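Local structure of FMN-binding domain-containing protein (Clostridium perfringens, 3O6U) at residues 86-89 / 90-93. The protein is of unknown function but probably binds FMN. Numbering follows the deposited sequence.
Sequences DVIT and GATS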
loop_
_atom_site.group_PDB
_atom_site.type_symbol
_atom_site.label_atom_id
_atom_site.label_comp_id
_atom_site.label_asym_id
_atom_site.label_seq_id
_atom_site.Cartn_x
_atom_site.Cartn_y
_atom_site.Cartn_z
ATOM N N ASP A 86 -6.453 -1.956 11.111
ATOM C CA ASP A 86 -7.311 -0.863 11.571
ATOM C C ASP A 86 -7.021 0.366 10.714
ATOM O O ASP A 86 -5.854 0.660 10.435
ATOM C CB ASP A 86 -7.011 -0.526 13.039
ATOM C CG ASP A 86 -6.815 -1.765 13.903
ATOM O OD1 ASP A 86 -7.666 -2.687 13.848
ATOM O OD2 ASP A 86 -5.807 -1.815 14.645
ATOM N N VAL A 87 -8.050 1.098 10.304
ATOM C CA VAL A 87 -7.761 2.250 9.477
ATOM C C VAL A 87 -7.040 3.291 10.319
ATOM O O VAL A 87 -7.095 3.246 11.540
ATOM C CB VAL A 87 -9.049 2.807 8.751
ATOM C CG1 VAL A 87 -9.864 1.640 8.204
ATOM C CG2 VAL A 87 -9.874 3.687 9.640
ATOM N N ILE A 88 -6.269 4.160 9.679
ATOM C CA ILE A 88 -5.564 5.186 10.433
ATOM C C ILE A 88 -6.350 6.503 10.389
ATOM O O ILE A 88 -6.620 7.075 9.329
ATOM C CB ILE A 88 -4.112 5.396 9.908
ATOM C CG1 ILE A 88 -3.253 4.177 10.251
ATOM C CG2 ILE A 88 -3.495 6.644 10.527
ATOM C CD1 ILE A 88 -2.050 4.007 9.327
ATOM N N THR A 89 -6.736 6.951 11.574
ATOM C CA THR A 89 -7.483 8.182 11.774
ATOM C C THR A 89 -6.830 9.327 11.010
ATOM O O THR A 89 -5.667 9.646 11.255
ATOM C CB THR A 89 -7.486 8.573 13.272
ATOM O OG1 THR A 89 -7.574 7.387 14.074
ATOM C CG2 THR A 89 -8.651 9.510 13.586
ATOM N N GLY A 90 -7.587 9.929 10.094
ATOM C CA GLY A 90 -7.099 11.060 9.325
ATOM C C GLY A 90 -6.510 10.681 7.982
ATOM O O GLY A 90 -6.026 11.535 7.230
ATOM N N ALA A 91 -6.559 9.388 7.686
ATOM C CA ALA A 91 -6.029 8.834 6.441
ATOM C C ALA A 91 -6.833 7.575 6.183
ATOM O O ALA A 91 -6.275 6.499 5.952
ATOM C CB ALA A 91 -4.523 8.484 6.608
ATOM N N THR A 92 -8.151 7.726 6.230
ATOM C CA THR A 92 -9.069 6.607 6.054
ATOM C C THR A 92 -9.092 6.098 4.630
ATOM O O THR A 92 -9.265 4.909 4.378
ATOM C CB THR A 92 -10.516 7.010 6.480
ATOM O OG1 THR A 92 -10.554 7.213 7.898
ATOM C CG2 THR A 92 -11.519 5.924 6.111
ATOM N N SER A 93 -8.909 7.021 3.702
ATOM C CA SER A 93 -8.913 6.728 2.277
ATOM C C SER A 93 -7.758 5.790 1.921
ATOM O O SER A 93 -7.960 4.733 1.321
ATOM C CB SER A 93 -8.791 8.046 1.506
ATOM O OG SER A 93 -9.391 7.945 0.235
#
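Ile88 and Ala91 meet across a type II beta turn that leads straight into helix 92-111. Ala91 N gives a hydrogen bond to Ile88 O (2.8 Å), bent at the hydrogen (141°) and tilted out of the carbonyl plane. Thr89 and Gly90 form the corner, and Gly90 takes the positive phi (95°) of the third position of a type II turn. On one side of the turn the methyl CG2 of Ile88 comes within 4.4 Å of Ala91 CB, a loose apolar touch. The end of the Ile88 side chain leads away from the turn, and the side chain packs on Gln72 and Leu73 of helix 66-80 and on Ile64; buried Ala91 packs on Tyr69 of the same helix and also on Ile64. On the other side Val87 and Thr92 lie obliquely across each other. In Val87, chi1 of -43° puts CG1 anti to the carbonyl carbon and leaves CG2 between the backbone N and that carbon, from where CG2 approaches Thr92 OG1 to 4.0 Å, a van der Waals contact of methyl with hydroxyl. Ala91 is the N-cap residue, and alanine has no side-chain acceptor to offer the helix. Ser95 OG bonds both Ala91 O and Ile88 N, tying the chain before the turn to the start of the helix, while Ser62 OG bonds Gly90 O. The turn is therefore held chiefly by backbone polar groups and two serine hydroxyls, with apolar contacts fastening the side carrying Ile88 and Ala91 to helix 66-80.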